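Local atomic coordinates of RNA silencing suppressor p19 (Carnation Italian ringspot virus, PDB entry 6BJH), a protein that suppresses RNA silencing in the host plant by binding short interfering RNAs as a homodimer, selecting them by the length of their duplex region. Residues 108-113 with 125-130. The protein carries 1 engineered substitution. Sequence-based numbering, arbitrary orientation.
Sequences VGCSYS and GGSRTL. Engineered in segment 108-113: Ser111 (natural residue Thr). With nucleotides of chain C; nucleotides of chain D.
At the open end of the hairpin formed by strands 109-116 and 119-126, on the siRNA-binding face of p19, Cys110 and Gly125 form an antiparallel hydrogen-bonded pair: Cys110 N donates a hydrogen bond to Gly125 O at 2.8 Å, nearly straight, and Gly125 N returns a bond to Cys110 O at 2.9 Å. The engineered Ser111 bonds to that same Cys110 O through its OG (2.7 Å), from the face of the carbonyl plane opposite Gly125 N. Next along, toward the open end, Gly109 faces Gly126 as a non-hydrogen-bonded pair. Gly109 has no CB to run into the ribose of G13 of chain C, and its CA lies 3.2 Å from O4' of that nucleotide; Gly126 CA touches C5' of the same sugar. This is one chain's four-stranded half of the concave sheet that the p19 dimer presents to the duplex; Ser113 touches the sugar of A11 of chain D. Beyond the pairing, Ser127 N and OG both donate to Val108 O, the amide nearly in line with the carbonyl and the hydroxyl above its plane at 2.6 Å. A chi1 of -51° sets Ser127 OG beside its own N, within reach of that one carbonyl; OG also lies against Val108 CG2. Away from the RNA, Cys110 CB packs loosely on Leu130 CD1 (4.4 Å), at the start of helix 130-146.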
ATOM      1  N   VAL B 108      -8.903  14.511   6.940  1.00 27.81           N
ATOM      2  CA  VAL B 108      -9.334  13.725   5.806  1.00 27.09           C
ATOM      3  C   VAL B 108      -8.335  12.586   5.595  1.00 26.18           C
ATOM      4  O   VAL B 108      -7.299  12.513   6.247  1.00 26.10           O
ATOM      5  CB  VAL B 108      -9.479  14.582   4.525  1.00 26.83           C
ATOM      6  CG1 VAL B 108     -10.551  15.643   4.714  1.00 27.80           C
ATOM      7  CG2 VAL B 108      -8.148  15.220   4.143  1.00 26.37           C
ATOM      8  N   GLY B 109      -8.657  11.695   4.663  1.00 17.07           N
ATOM      9  CA  GLY B 109      -7.771  10.594   4.337  1.00 16.27           C
ATOM     10  C   GLY B 109      -6.781  10.986   3.251  1.00 15.57           C
ATOM     11  O   GLY B 109      -7.135  11.651   2.280  1.00 15.47           O
ATOM     12  N   CYS B 110      -5.532  10.572   3.443  1.00 17.40           N
ATOM     13  CA  CYS B 110      -4.474  10.764   2.462  1.00 16.75           C
ATOM     14  C   CYS B 110      -3.962   9.406   2.002  1.00 16.12           C
ATOM     15  O   CYS B 110      -4.029   8.419   2.739  1.00 16.21           O
ATOM     16  CB  CYS B 110      -3.324  11.600   3.044  1.00 16.91           C
ATOM     17  SG  CYS B 110      -3.762  13.330   3.372  1.00 17.67           S
ATOM     18  N   SER B 111      -3.459   9.359   0.767  1.00 18.34           N
ATOM     19  CA  SER B 111      -3.003   8.105   0.179  1.00 17.82           C
ATOM     20  C   SER B 111      -2.047   8.402  -0.966  1.00 17.33           C
ATOM     21  O   SER B 111      -2.345   9.240  -1.821  1.00 17.27           O
ATOM     22  CB  SER B 111      -4.183   7.272  -0.338  1.00 17.81           C
ATOM     23  OG  SER B 111      -5.127   7.009   0.682  1.00 18.32           O
ATOM     24  N   TYR B 112      -0.911   7.710  -0.983  1.00 12.01           N
ATOM     25  CA  TYR B 112      -0.012   7.698  -2.131  1.00 11.57           C
ATOM     26  C   TYR B 112       0.052   6.276  -2.665  1.00 11.29           C
ATOM     27  O   TYR B 112       0.404   5.351  -1.927  1.00 11.36           O
ATOM     28  CB  TYR B 112       1.389   8.185  -1.764  1.00 11.57           C
ATOM     29  CG  TYR B 112       2.392   7.955  -2.868  1.00 11.18           C
ATOM     30  CD1 TYR B 112       2.555   8.883  -3.885  1.00 11.05           C
ATOM     31  CD2 TYR B 112       3.159   6.800  -2.906  1.00 11.02           C
ATOM     32  CE1 TYR B 112       3.463   8.674  -4.902  1.00 10.77           C
ATOM     33  CE2 TYR B 112       4.071   6.580  -3.920  1.00 10.77           C
ATOM     34  CZ  TYR B 112       4.218   7.523  -4.916  1.00 10.64           C
ATOM     35  OH  TYR B 112       5.124   7.312  -5.928  1.00 10.46           O
ATOM     36  N   SER B 113      -0.278   6.108  -3.941  1.00 11.05           N
ATOM     37  CA  SER B 113      -0.305   4.802  -4.581  1.00 10.87           C
ATOM     38  C   SER B 113       0.587   4.820  -5.813  1.00 10.58           C
ATOM     39  O   SER B 113       0.675   5.833  -6.513  1.00 10.48           O
ATOM     40  CB  SER B 113      -1.731   4.412  -4.968  1.00 10.99           C
ATOM     41  OG  SER B 113      -1.758   3.136  -5.576  1.00 10.90           O
ATOM     42  N   GLY B 125      -3.160   7.052   5.140  1.00 14.44           N
ATOM     43  CA  GLY B 125      -3.235   7.443   6.533  1.00 15.13           C
ATOM     44  C   GLY B 125      -4.019   8.727   6.678  1.00 15.68           C
ATOM     45  O   GLY B 125      -4.582   9.248   5.711  1.00 15.52           O
ATOM     46  N   GLY B 126      -4.049   9.236   7.908  1.00 16.40           N
ATOM     47  CA  GLY B 126      -4.763  10.463   8.179  1.00 17.08           C
ATOM     48  C   GLY B 126      -3.951  11.699   7.841  1.00 17.07           C
ATOM     49  O   GLY B 126      -2.723  11.673   7.762  1.00 16.70           O
ATOM     50  N   SER B 127      -4.670  12.806   7.640  1.00 17.55           N
ATOM     51  CA  SER B 127      -4.014  14.076   7.342  1.00 17.67           C
ATOM     52  C   SER B 127      -2.927  14.390   8.361  1.00 18.05           C
ATOM     53  O   SER B 127      -1.887  14.960   8.015  1.00 17.83           O
ATOM     54  CB  SER B 127      -5.047  15.205   7.311  1.00 18.41           C
ATOM     55  OG  SER B 127      -6.144  14.879   6.477  1.00 18.19           O
ATOM     56  N   ARG B 128      -3.150  14.026   9.626  1.00 36.84           N
ATOM     57  CA  ARG B 128      -2.160  14.282  10.663  1.00 37.29           C
ATOM     58  C   ARG B 128      -0.969  13.340  10.585  1.00 36.59           C
ATOM     59  O   ARG B 128       0.015  13.553  11.303  1.00 36.88           O
ATOM     60  CB  ARG B 128      -2.808  14.180  12.045  1.00 38.25           C
ATOM     61  CG  ARG B 128      -3.894  15.217  12.301  1.00 39.17           C
ATOM     62  CD  ARG B 128      -4.673  14.908  13.571  1.00 40.10           C
ATOM     63  NE  ARG B 128      -5.803  15.817  13.754  1.00 41.04           N
ATOM     64  CZ  ARG B 128      -5.763  16.955  14.444  1.00 42.08           C
ATOM     65  NH1 ARG B 128      -4.645  17.352  15.038  1.00 42.33           N
ATOM     66  NH2 ARG B 128      -6.854  17.703  14.543  1.00 42.97           N
ATOM     67  N   THR B 129      -1.030  12.315   9.735  1.00 17.57           N
ATOM     68  CA  THR B 129       0.073  11.385   9.541  1.00 16.93           C
ATOM     69  C   THR B 129       0.761  11.578   8.196  1.00 16.19           C
ATOM     70  O   THR B 129       1.645  10.789   7.844  1.00 15.65           O
ATOM     71  CB  THR B 129      -0.427   9.946   9.665  1.00 16.65           C
ATOM     72  OG1 THR B 129      -1.500   9.732   8.741  1.00 16.33           O
ATOM     73  CG2 THR B 129      -0.917   9.669  11.077  1.00 17.41           C
ATOM     74  N   LEU B 130       0.382  12.612   7.439  1.00 25.08           N
ATOM     75  CA  LEU B 130       0.952  12.806   6.111  1.00 24.47           C
ATOM     76  C   LEU B 130       2.472  12.877   6.158  1.00 25.09           C
ATOM     77  O   LEU B 130       3.139  12.456   5.208  1.00 24.78           O
ATOM     78  CB  LEU B 130       0.376  14.074   5.477  1.00 24.10           C
ATOM     79  CG  LEU B 130       0.906  14.471   4.095  1.00 23.69           C
ATOM     80  CD1 LEU B 130       0.744  13.342   3.084  1.00 22.96           C
ATOM     81  CD2 LEU B 130       0.195  15.720   3.608  1.00 23.61           C
TER
ATOM     82  P     G C  13      -7.295   6.071   9.061  1.00 24.08           P
ATOM     83  OP1   G C  13      -6.261   6.551  10.012  1.00 24.89           O
ATOM     84  OP2   G C  13      -8.115   4.879   9.397  1.00 24.15           O
ATOM     85  O5'   G C  13      -8.278   7.289   8.768  1.00 24.11           O
ATOM     86  C5'   G C  13      -7.771   8.511   8.257  1.00 24.14           C
ATOM     87  C4'   G C  13      -8.871   9.398   7.736  1.00 24.22           C
ATOM     88  O4'   G C  13      -9.408   8.860   6.500  1.00 23.72           O
ATOM     89  C3'   G C  13     -10.090   9.544   8.628  1.00 24.84           C
ATOM     90  O3'   G C  13      -9.887  10.456   9.692  1.00 25.57           O
ATOM     91  C2'   G C  13     -11.167   9.978   7.642  1.00 24.91           C
ATOM     92  O2'   G C  13     -11.064  11.361   7.341  1.00 25.26           O
ATOM     93  C1'   G C  13     -10.783   9.170   6.399  1.00 24.16           C
ATOM     94  N9    G C  13     -11.548   7.914   6.298  1.00 24.12           N
ATOM     95  C8    G C  13     -11.147   6.663   6.697  1.00 23.78           C
ATOM     96  N7    G C  13     -12.046   5.742   6.482  1.00 24.06           N
ATOM     97  C5    G C  13     -13.110   6.427   5.910  1.00 24.90           C
ATOM     98  C6    G C  13     -14.372   5.954   5.463  1.00 25.89           C
ATOM     99  O6    G C  13     -14.816   4.800   5.483  1.00 26.21           O
ATOM    100  N1    G C  13     -15.150   6.985   4.947  1.00 26.75           N
ATOM    101  C2    G C  13     -14.765   8.302   4.872  1.00 26.72           C
ATOM    102  N2    G C  13     -15.660   9.147   4.339  1.00 27.91           N
ATOM    103  N3    G C  13     -13.591   8.755   5.284  1.00 25.82           N
ATOM    104  C4    G C  13     -12.820   7.770   5.790  1.00 24.94           C
ATOM    105  P     C C  12      -7.064   0.526   7.197  1.00 21.37           P
ATOM    106  OP1   C C  12      -6.187   0.419   8.384  1.00 22.17           O
ATOM    107  OP2   C C  12      -8.434  -0.041   7.247  1.00 21.58           O
ATOM    108  O5'   C C  12      -7.177   2.066   6.820  1.00 21.13           O
ATOM    109  C5'   C C  12      -6.008   2.830   6.578  1.00 21.11           C
ATOM    110  C4'   C C  12      -6.326   4.127   5.884  1.00 20.92           C
ATOM    111  O4'   C C  12      -7.034   3.865   4.643  1.00 21.01           O
ATOM    112  C3'   C C  12      -7.247   5.071   6.636  1.00 21.46           C
ATOM    113  O3'   C C  12      -6.581   5.809   7.645  1.00 21.93           O
ATOM    114  C2'   C C  12      -7.822   5.925   5.516  1.00 21.76           C
ATOM    115  O2'   C C  12      -6.891   6.911   5.089  1.00 21.78           O
ATOM    116  C1'   C C  12      -7.982   4.888   4.407  1.00 21.61           C
ATOM    117  N1    C C  12      -9.332   4.285   4.408  1.00 22.16           N
ATOM    118  C2    C C  12     -10.380   4.976   3.801  1.00 21.09           C
ATOM    119  O2    C C  12     -10.148   6.074   3.276  1.00 21.18           O
ATOM    120  N3    C C  12     -11.620   4.431   3.801  1.00 21.59           N
ATOM    121  C4    C C  12     -11.828   3.245   4.378  1.00 21.68           C
ATOM    122  N4    C C  12     -13.066   2.741   4.356  1.00 22.45           N
ATOM    123  C5    C C  12     -10.776   2.520   5.005  1.00 21.26           C
ATOM    124  C6    C C  12      -9.556   3.074   4.998  1.00 22.06           C
TER
ATOM    125  P     A D  11      -6.334   4.956  -7.535  1.00 28.92           P
ATOM    126  OP1   A D  11      -5.211   5.445  -8.373  1.00 29.78           O
ATOM    127  OP2   A D  11      -7.709   4.931  -8.097  1.00 29.31           O
ATOM    128  O5'   A D  11      -5.967   3.490  -7.037  1.00 27.88           O
ATOM    129  C5'   A D  11      -4.766   3.259  -6.320  1.00 27.29           C
ATOM    130  C4'   A D  11      -4.701   1.859  -5.771  1.00 26.40           C
ATOM    131  O4'   A D  11      -5.652   1.699  -4.684  1.00 25.94           O
ATOM    132  C3'   A D  11      -5.072   0.742  -6.730  1.00 26.61           C
ATOM    133  O3'   A D  11      -4.061   0.427  -7.667  1.00 27.05           O
ATOM    134  C2'   A D  11      -5.410  -0.390  -5.774  1.00 25.85           C
ATOM    135  O2'   A D  11      -4.236  -0.957  -5.212  1.00 25.24           O
ATOM    136  C1'   A D  11      -6.152   0.375  -4.683  1.00 25.63           C
ATOM    137  N9    A D  11      -7.603   0.409  -4.946  1.00 26.09           N
ATOM    138  C8    A D  11      -8.355   1.422  -5.487  1.00 26.77           C
ATOM    139  N7    A D  11      -9.630   1.131  -5.598  1.00 27.08           N
ATOM    140  C5    A D  11      -9.719  -0.163  -5.105  1.00 26.66           C
ATOM    141  C6    A D  11     -10.800  -1.047  -4.948  1.00 26.88           C
ATOM    142  N6    A D  11     -12.059  -0.757  -5.287  1.00 27.51           N
ATOM    143  N1    A D  11     -10.540  -2.264  -4.422  1.00 26.56           N
ATOM    144  C2    A D  11      -9.280  -2.565  -4.080  1.00 25.94           C
ATOM    145  N3    A D  11      -8.182  -1.821  -4.178  1.00 25.61           N
ATOM    146  C4    A D  11      -8.476  -0.620  -4.704  1.00 26.04           C
TER